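Local coordinates for uncharacterized protein (Parabacteroides merdae ATCC 43184, PDB 4OPW) that is of unknown function but, as a DUF2807-family beta-solenoid protein, is a putative cell-surface adhesin that may take part in cell adhesion, at residues Ile16-Phe21 / Pro41-Thr46; Val126-Leu131 / Leu146-Leu151; Ala165-Glu170 / Gly185-Glu190. All coordinates share one frame; numbering follows the deposited sequence.

Contact 1: residues Ile16-Phe21 / Pro41-Thr46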
loop_
_atom_site.group_PDB
_atom_site.type_symbol
_atom_site.label_atom_id
_atom_site.label_comp_id
_atom_site.label_asym_id
_atom_site.label_seq_id
_atom_site.Cartn_x
_atom_site.Cartn_y
_atom_site.Cartn_z
ATOM N N ILE A 16 21.724 4.238 -12.935
ATOM C CA ILE A 16 21.668 3.907 -14.361
ATOM C C ILE A 16 20.326 4.349 -14.911
ATOM O O ILE A 16 19.396 4.644 -14.147
ATOM C CB ILE A 16 21.931 2.379 -14.639
ATOM C CG1 ILE A 16 20.830 1.489 -13.989
ATOM C CG2 ILE A 16 23.367 1.943 -14.214
ATOM C CD1 ILE A 16 20.812 0.009 -14.413
ATOM N N THR A 17 20.204 4.356 -16.244
ATOM C CA THR A 17 18.922 4.648 -16.865
ATOM C C THR A 17 18.062 3.411 -16.711
ATOM O O THR A 17 18.592 2.295 -16.530
ATOM C CB THR A 17 19.103 5.046 -18.334
ATOM O OG1 THR A 17 19.797 3.977 -18.998
ATOM C CG2 THR A 17 19.855 6.379 -18.480
ATOM N N ILE A 18 16.741 3.601 -16.747
ATOM C CA ILE A 18 15.808 2.482 -16.671
ATOM C C ILE A 18 14.732 2.647 -17.734
ATOM O O ILE A 18 14.347 3.772 -18.057
ATOM C CB ILE A 18 15.209 2.344 -15.238
ATOM C CG1 ILE A 18 14.479 0.987 -15.053
ATOM C CG2 ILE A 18 14.313 3.546 -14.841
ATOM C CD1 ILE A 18 13.977 0.702 -13.584
ATOM N N ASP A 19 14.234 1.507 -18.264
ATOM C CA ASP A 19 13.148 1.464 -19.243
ATOM C C ASP A 19 11.836 1.909 -18.592
ATOM O O ASP A 19 11.768 2.087 -17.363
ATOM C CB ASP A 19 12.994 0.035 -19.808
ATOM C CG ASP A 19 14.048 -0.424 -20.812
ATOM O OD1 ASP A 19 14.803 0.433 -21.325
ATOM O OD2 ASP A 19 14.110 -1.644 -21.090
ATOM N N ASP A 20 10.786 2.087 -19.419
ATOM C CA ASP A 20 9.471 2.483 -18.918
ATOM C C ASP A 20 8.807 1.345 -18.156
ATOM O O ASP A 20 8.804 0.191 -18.614
ATOM C CB ASP A 20 8.564 2.892 -20.108
ATOM C CG ASP A 20 8.892 4.206 -20.782
ATOM O OD1 ASP A 20 9.813 4.904 -20.310
ATOM O OD2 ASP A 20 8.222 4.536 -21.791
ATOM N N PHE A 21 8.238 1.675 -16.998
ATOM C CA PHE A 21 7.437 0.735 -16.206
ATOM C C PHE A 21 6.207 1.463 -15.684
ATOM O O PHE A 21 6.270 2.675 -15.463
ATOM C CB PHE A 21 8.242 0.084 -15.057
ATOM C CG PHE A 21 8.740 1.039 -13.999
ATOM C CD1 PHE A 21 7.952 1.353 -12.890
ATOM C CD2 PHE A 21 9.995 1.632 -14.111
ATOM C CE1 PHE A 21 8.397 2.270 -11.929
ATOM C CE2 PHE A 21 10.457 2.521 -13.126
ATOM C CZ PHE A 21 9.651 2.846 -12.050
ATOM N N PRO A 41 13.700 8.450 -17.069
ATOM C CA PRO A 41 13.723 7.531 -15.929
ATOM C C PRO A 41 15.104 6.961 -15.635
ATOM O O PRO A 41 15.861 6.552 -16.539
ATOM C CB PRO A 41 12.736 6.429 -16.326
ATOM C CG PRO A 41 11.855 7.072 -17.373
ATOM C CD PRO A 41 12.807 7.959 -18.135
ATOM N N HIS A 42 15.434 6.993 -14.342
ATOM C CA HIS A 42 16.647 6.418 -13.786
ATOM C C HIS A 42 16.298 5.513 -12.619
ATOM O O HIS A 42 15.215 5.630 -12.030
ATOM C CB HIS A 42 17.635 7.505 -13.322
ATOM C CG HIS A 42 18.299 8.238 -14.446
ATOM N ND1 HIS A 42 17.746 9.386 -14.979
ATOM C CD2 HIS A 42 19.463 7.975 -15.084
ATOM C CE1 HIS A 42 18.576 9.780 -15.938
ATOM N NE2 HIS A 42 19.619 8.960 -16.046
ATOM N N ILE A 43 17.238 4.623 -12.272
ATOM C CA ILE A 43 17.144 3.784 -11.084
ATOM C C ILE A 43 18.476 3.913 -10.345
ATOM O O ILE A 43 19.548 3.784 -10.943
ATOM C CB ILE A 43 16.692 2.325 -11.342
ATOM C CG1 ILE A 43 16.434 1.569 -10.004
ATOM C CG2 ILE A 43 17.633 1.559 -12.294
ATOM C CD1 ILE A 43 15.485 0.362 -10.124
ATOM N N GLU A 44 18.389 4.226 -9.056
ATOM C CA GLU A 44 19.542 4.398 -8.190
ATOM C C GLU A 44 19.474 3.329 -7.110
ATOM O O GLU A 44 18.469 3.232 -6.391
ATOM C CB GLU A 44 19.503 5.827 -7.619
ATOM C CG GLU A 44 20.778 6.264 -6.938
ATOM C CD GLU A 44 20.789 7.742 -6.597
ATOM O OE1 GLU A 44 19.840 8.210 -5.929
ATOM O OE2 GLU A 44 21.764 8.427 -6.980
ATOM N N ILE A 45 20.536 2.502 -7.027
ATOM C CA ILE A 45 20.639 1.386 -6.084
ATOM C C ILE A 45 21.752 1.632 -5.093
ATOM O O ILE A 45 22.899 1.856 -5.503
ATOM C CB ILE A 45 20.896 0.016 -6.826
ATOM C CG1 ILE A 45 19.871 -0.282 -7.933
ATOM C CG2 ILE A 45 21.061 -1.189 -5.838
ATOM C CD1 ILE A 45 18.400 -0.530 -7.455
ATOM N N THR A 46 21.427 1.519 -3.792
ATOM C CA THR A 46 22.408 1.540 -2.709
ATOM C C THR A 46 22.375 0.166 -2.040
ATOM O O THR A 46 21.323 -0.257 -1.536
ATOM C CB THR A 46 22.155 2.679 -1.698
ATOM O OG1 THR A 46 22.105 3.904 -2.405
ATOM C CG2 THR A 46 23.248 2.757 -0.622
#

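Contact 2: residues Val126-Leu131 / Leu146-Leu151. With EDO (1,2-ethanediol), chain E.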
loop_
_atom_site.group_PDB
_atom_site.type_symbol
_atom_site.label_atom_id
_atom_site.label_comp_id
_atom_site.label_asym_id
_atom_site.label_seq_id
_atom_site.Cartn_x
_atom_site.Cartn_y
_atom_site.Cartn_z
ATOM N N VAL A 126 -2.952 11.716 -3.892
ATOM C CA VAL A 126 -3.286 10.647 -4.834
ATOM C C VAL A 126 -4.623 11.035 -5.481
ATOM O O VAL A 126 -5.633 11.144 -4.775
ATOM C CB VAL A 126 -3.349 9.264 -4.133
ATOM C CG1 VAL A 126 -3.766 8.158 -5.110
ATOM C CG2 VAL A 126 -2.014 8.926 -3.452
ATOM N N GLU A 127 -4.630 11.296 -6.796
ATOM C CA GLU A 127 -5.868 11.663 -7.496
ATOM C C GLU A 127 -6.072 10.680 -8.629
ATOM O O GLU A 127 -5.423 10.786 -9.665
ATOM C CB GLU A 127 -5.835 13.124 -7.978
ATOM C CG GLU A 127 -7.120 13.536 -8.673
ATOM C CD GLU A 127 -7.473 15.008 -8.668
ATOM O OE1 GLU A 127 -6.627 15.837 -8.258
ATOM O OE2 GLU A 127 -8.618 15.326 -9.066
ATOM N N VAL A 128 -6.962 9.704 -8.414
ATOM C CA VAL A 128 -7.210 8.624 -9.369
ATOM C C VAL A 128 -8.692 8.349 -9.505
ATOM O O VAL A 128 -9.458 8.740 -8.637
ATOM C CB VAL A 128 -6.455 7.324 -8.926
ATOM C CG1 VAL A 128 -4.934 7.491 -9.016
ATOM C CG2 VAL A 128 -6.886 6.853 -7.526
ATOM N N GLY A 129 -9.089 7.661 -10.579
ATOM C CA GLY A 129 -10.480 7.275 -10.772
ATOM C C GLY A 129 -10.880 6.180 -9.797
ATOM O O GLY A 129 -11.959 6.228 -9.211
ATOM N N LYS A 130 -9.991 5.211 -9.576
ATOM C CA LYS A 130 -10.240 4.108 -8.659
ATOM C C LYS A 130 -8.991 3.825 -7.836
ATOM O O LYS A 130 -7.901 3.700 -8.392
ATOM C CB LYS A 130 -10.669 2.860 -9.449
ATOM C CG LYS A 130 -11.026 1.645 -8.606
ATOM C CD LYS A 130 -11.189 0.438 -9.505
ATOM C CE LYS A 130 -11.738 -0.756 -8.777
ATOM N NZ LYS A 130 -11.994 -1.881 -9.708
ATOM N N LEU A 131 -9.148 3.755 -6.502
ATOM C CA LEU A 131 -8.029 3.475 -5.584
ATOM C C LEU A 131 -8.347 2.181 -4.875
ATOM O O LEU A 131 -9.349 2.082 -4.178
ATOM C CB LEU A 131 -7.797 4.647 -4.605
ATOM C CG LEU A 131 -6.547 4.580 -3.688
ATOM C CD1 LEU A 131 -5.230 4.503 -4.510
ATOM C CD2 LEU A 131 -6.507 5.791 -2.755
ATOM N N LEU A 146 -6.163 11.686 -0.448
ATOM C CA LEU A 146 -6.689 11.037 -1.647
ATOM C C LEU A 146 -7.948 11.733 -2.202
ATOM O O LEU A 146 -8.746 12.319 -1.460
ATOM C CB LEU A 146 -6.981 9.553 -1.386
ATOM C CG LEU A 146 -8.073 9.172 -0.350
ATOM C CD1 LEU A 146 -9.434 8.936 -1.039
ATOM C CD2 LEU A 146 -7.677 7.897 0.399
ATOM N N LYS A 147 -8.132 11.614 -3.515
ATOM C CA LYS A 147 -9.292 12.121 -4.249
ATOM C C LYS A 147 -9.605 11.064 -5.270
ATOM O O LYS A 147 -8.773 10.793 -6.134
ATOM C CB LYS A 147 -9.028 13.513 -4.875
ATOM C CG LYS A 147 -10.127 14.034 -5.826
ATOM C CD LYS A 147 -11.438 14.350 -5.117
ATOM C CE LYS A 147 -12.538 14.721 -6.090
ATOM N NZ LYS A 147 -13.838 14.875 -5.390
ATOM N N THR A 148 -10.736 10.374 -5.105
ATOM C CA THR A 148 -11.078 9.291 -6.031
ATOM C C THR A 148 -12.581 9.195 -6.248
ATOM O O THR A 148 -13.357 9.806 -5.507
ATOM C CB THR A 148 -10.487 7.927 -5.496
ATOM O OG1 THR A 148 -10.556 6.924 -6.516
ATOM C CG2 THR A 148 -11.179 7.420 -4.241
ATOM N N ASP A 149 -12.982 8.430 -7.270
ATOM C CA ASP A 149 -14.391 8.160 -7.512
ATOM C C ASP A 149 -14.742 6.926 -6.689
ATOM O O ASP A 149 -15.523 7.027 -5.752
ATOM C CB ASP A 149 -14.688 7.998 -9.009
ATOM C CG ASP A 149 -14.586 9.300 -9.781
ATOM O OD1 ASP A 149 -15.002 10.354 -9.237
ATOM O OD2 ASP A 149 -14.080 9.273 -10.921
ATOM N N LYS A 150 -14.068 5.795 -6.950
ATOM C CA LYS A 150 -14.262 4.561 -6.214
ATOM C C LYS A 150 -13.064 4.263 -5.325
ATOM O O LYS A 150 -11.937 4.237 -5.806
ATOM C CB LYS A 150 -14.503 3.385 -7.183
ATOM C CG LYS A 150 -14.807 2.050 -6.477
ATOM C CD LYS A 150 -16.098 2.093 -5.605
ATOM C CE LYS A 150 -16.178 0.921 -4.657
ATOM N NZ LYS A 150 -16.322 -0.369 -5.409
ATOM N N LEU A 151 -13.325 4.010 -4.033
ATOM C CA LEU A 151 -12.300 3.599 -3.063
ATOM C C LEU A 151 -12.612 2.192 -2.584
ATOM O O LEU A 151 -13.756 1.907 -2.193
ATOM C CB LEU A 151 -12.263 4.581 -1.875
ATOM C CG LEU A 151 -11.366 4.238 -0.694
ATOM C CD1 LEU A 151 -9.871 4.192 -1.111
ATOM C CD2 LEU A 151 -11.569 5.256 0.421
HETATM C C1 EDO E . -10.588 12.275 -9.291
HETATM O O1 EDO E . -11.155 13.553 -9.547
HETATM C C2 EDO E . -11.693 11.207 -9.330
HETATM O O2 EDO E . -12.728 11.565 -8.422
#

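Contact 3: residues Ala165-Glu170 / Gly185-Glu190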
loop_
_atom_site.group_PDB
_atom_site.type_symbol
_atom_site.label_atom_id
_atom_site.label_comp_id
_atom_site.label_asym_id
_atom_site.label_seq_id
_atom_site.Cartn_x
_atom_site.Cartn_y
_atom_site.Cartn_z
ATOM N N ALA A 165 -6.777 11.934 4.952
ATOM C CA ALA A 165 -7.633 13.005 4.439
ATOM C C ALA A 165 -8.102 12.725 3.048
ATOM O O ALA A 165 -7.466 11.966 2.323
ATOM C CB ALA A 165 -6.856 14.330 4.441
ATOM N N GLY A 166 -9.173 13.405 2.650
ATOM C CA GLY A 166 -9.646 13.284 1.283
ATOM C C GLY A 166 -11.110 13.013 1.062
ATOM O O GLY A 166 -11.941 13.206 1.957
ATOM N N ASN A 167 -11.418 12.589 -0.171
ATOM C CA ASN A 167 -12.771 12.359 -0.650
ATOM C C ASN A 167 -12.867 11.202 -1.609
ATOM O O ASN A 167 -11.997 11.019 -2.447
ATOM C CB ASN A 167 -13.278 13.628 -1.378
ATOM C CG ASN A 167 -13.467 14.832 -0.488
ATOM O OD1 ASN A 167 -14.567 15.087 0.029
ATOM N ND2 ASN A 167 -12.406 15.611 -0.324
ATOM N N ALA A 168 -13.946 10.440 -1.502
ATOM C CA ALA A 168 -14.317 9.370 -2.433
ATOM C C ALA A 168 -15.804 9.484 -2.697
ATOM O O ALA A 168 -16.521 9.982 -1.834
ATOM C CB ALA A 168 -13.977 7.996 -1.873
ATOM N N GLU A 169 -16.277 9.072 -3.878
ATOM C CA GLU A 169 -17.717 9.121 -4.165
ATOM C C GLU A 169 -18.403 7.893 -3.563
ATOM O O GLU A 169 -19.525 7.989 -3.055
ATOM C CB GLU A 169 -17.990 9.226 -5.681
ATOM C CG GLU A 169 -17.674 10.597 -6.247
ATOM C CD GLU A 169 -18.650 11.657 -5.780
ATOM O OE1 GLU A 169 -19.813 11.641 -6.243
ATOM O OE2 GLU A 169 -18.278 12.445 -4.882
ATOM N N GLU A 170 -17.701 6.741 -3.609
ATOM C CA GLU A 170 -18.142 5.451 -3.077
ATOM C C GLU A 170 -16.963 4.774 -2.428
ATOM O O GLU A 170 -15.848 4.869 -2.951
ATOM C CB GLU A 170 -18.692 4.511 -4.173
ATOM C CG GLU A 170 -19.846 5.046 -5.008
ATOM C CD GLU A 170 -20.330 4.104 -6.098
ATOM O OE1 GLU A 170 -19.495 3.366 -6.672
ATOM O OE2 GLU A 170 -21.547 4.122 -6.392
ATOM N N GLY A 185 -10.973 10.702 8.299
ATOM C CA GLY A 185 -10.572 11.844 7.478
ATOM C C GLY A 185 -11.054 11.838 6.039
ATOM O O GLY A 185 -10.894 12.844 5.338
ATOM N N VAL A 186 -11.608 10.707 5.556
ATOM C CA VAL A 186 -12.070 10.608 4.173
ATOM C C VAL A 186 -13.602 10.684 4.123
ATOM O O VAL A 186 -14.293 9.750 4.549
ATOM C CB VAL A 186 -11.524 9.336 3.450
ATOM C CG1 VAL A 186 -12.052 9.245 2.015
ATOM C CG2 VAL A 186 -9.998 9.333 3.451
ATOM N N ALA A 187 -14.119 11.789 3.576
ATOM C CA ALA A 187 -15.562 11.966 3.425
ATOM C C ALA A 187 -16.043 11.211 2.183
ATOM O O ALA A 187 -15.513 11.398 1.079
ATOM C CB ALA A 187 -15.925 13.435 3.336
ATOM N N VAL A 188 -17.044 10.343 2.374
ATOM C CA VAL A 188 -17.609 9.515 1.302
ATOM C C VAL A 188 -19.141 9.509 1.380
ATOM O O VAL A 188 -19.646 9.012 2.374
ATOM C CB VAL A 188 -17.101 8.042 1.336
ATOM C CG1 VAL A 188 -17.579 7.286 0.097
ATOM C CG2 VAL A 188 -15.585 7.936 1.513
ATOM N N PRO A 189 -19.894 9.874 0.319
ATOM C CA PRO A 189 -21.366 9.805 0.409
ATOM C C PRO A 189 -21.930 8.379 0.575
ATOM O O PRO A 189 -22.781 8.179 1.442
ATOM C CB PRO A 189 -21.834 10.435 -0.915
ATOM C CG PRO A 189 -20.691 11.268 -1.373
ATOM C CD PRO A 189 -19.468 10.502 -0.944
ATOM N N GLU A 190 -21.445 7.394 -0.220
ATOM C CA GLU A 190 -21.947 6.008 -0.202
ATOM C C GLU A 190 -20.891 5.044 0.318
ATOM O O GLU A 190 -19.894 4.793 -0.365
ATOM C CB GLU A 190 -22.391 5.567 -1.613
ATOM C CG GLU A 190 -23.534 6.365 -2.221
ATOM C CD GLU A 190 -24.818 6.378 -1.417
ATOM O OE1 GLU A 190 -25.294 5.289 -1.020
ATOM O OE2 GLU A 190 -25.346 7.487 -1.181
HETATM O O HOH W 1 -16.651 13.347 -0.568
#

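Contact 1: residues Ile16-Phe21 / Pro41-Thr46
I18 lays its side chain over P41 and I43: CG2 sits 3.6 Å from P41 CB, while CD1 meets I43 CD1 at 3.8 Å. The contact is a short antiparallel pairing in the N-terminal part of a right-handed beta-helix-like fold of the pectate-lyase clan, where the end of strand 11-17 runs against the start of strand 42-46. I16 and I43 form a hydrogen-bonded pair, with I16 N to I43 O at 3.0 Å and I43 N to I16 O at 2.9 Å, both nearly straight. T17 and H42 are the adjoining non-hydrogen-bonded pair. One step further the geometry changes: I18 N still reaches P41 O, but from above the carbonyl plane, 49° out of it, at the point where residues 18-21 have left regular strand pairing.

On the apolar face, I16 and I43 lie side by side and point the same way, CG1 of I16 packing on CG2 of I43. I43 has CG1 opposite the backbone N (chi1 -172°), which puts CG2 between I16 and I18. The same face continues onto I57, I59 and L64 of strands 55-60 and 63-66. H42 lies on the other face, its ring edge near I16 O. The T17 methyl approaches that ring obliquely, with CG2 3.6 Å from H42 NE2.

Contact 2: residues Val126-Leu131 / Leu146-Leu151
T148 turns its hydroxyl into the corner between two parallel coils of the beta-solenoid, OG1 lying 3.0 Å from V128 O, with K150 O 3.1 Å from the same T148 OG1. With chi1 at -167°, OG1 stands opposite its own backbone N and is carried towards the carbonyl oxygens of V128 and G129, at the corner the chain turns at G129.

Parallel bridges flank this corner, V126-L146 and E127-K147 before it, K130-K150 and L131-L151 after it. G129 O receives two donors, K150 N in the carbonyl plane (N-H...O 169°) and D149 N from 43° out of it. On the inner face, L131 CD2 rests against both L146 CD2 (4.0 Å) and L151 CD1 (4.1 Å), and L110 and L163 of the adjoining coils extend this apolar stack.

On the outer face K130 and K150 run side by side, K130 NZ being 6.3 Å from K150 NZ; E152 and D172 hold K150 NZ in salt bridges. A 1,2-ethanediol, probably from the crystallisation liquor, has its O1 3.1 Å from E127 OE2; in one of the two conformers of D149, its O2 lies 2.7 Å from D149 OD1.

Contact 3: residues Ala165-Glu170 / Gly185-Glu190
V188 presses both methyls against the neighbouring coil, CG2 meeting A168 CB at 3.7 Å and CG1 lying 3.6 Å from E170 C. This is coil-on-coil stacking in a parallel beta-solenoid: the two segments run only 7° apart, with G166-V186, N167-A187 and E170-E190 as parallel bridges. The V188 torsion explains the double contact, because CG1 opposite the backbone N (chi1 -173°) sets that methyl against A168 O and the E170 carbonyl carbon, and CG2 onto A168 CB. V188 also reaches A171 and Y173 of strand 170-177, and A168 touches L151 and T148 of the preceding coil.

V186 meets backbone instead of side chain. Its CG2 comes 3.8 Å from A165 O, and CG1 passes alongside the carbonyl group of G166. G166, a glycine with positive phi, presents only backbone to V186.

The backbone bonds are uneven. A187 N bonds to G166 O at 3.1 Å and A168 N to A187 O at 3.2 Å, whereas beyond the corner at P189 the bond from E190 N to E169 O is weak. P189 has no N-H to give; its ring carbon CD instead lies against both A168 O and E169 O.

On the outer face, N167 CG lies beside its own backbone N, which turns the amide oxygen, not ND2, towards A187, N167 OD1 lying 3.9 Å from A187 CB. A water donates to both N167 OD1 and A187 O, 2.8 Å from each.

From the N terminus, contact 1 comes first, closing the 19 residues between 16-21 and 41-46 by antiparallel pairing. Contacts 2 and 3 each close one solenoid turn of about 20 residues, 14 of them between the two segments, in parallel register. All three are in series along the chain, so none nests or crosses. Contact 1 stands apart, its centre 27 Å from that of contact 2 and 35 Å from that of contact 3. Contacts 2 and 3 have centres 9 Å apart and share an interface: 146-151 stacks directly on 165-170, with D149 O probably hydrogen-bonded to E169 N and L151 N to E170 O. Together they join four consecutive corners, starting at 126-131 and finishing at 185-190.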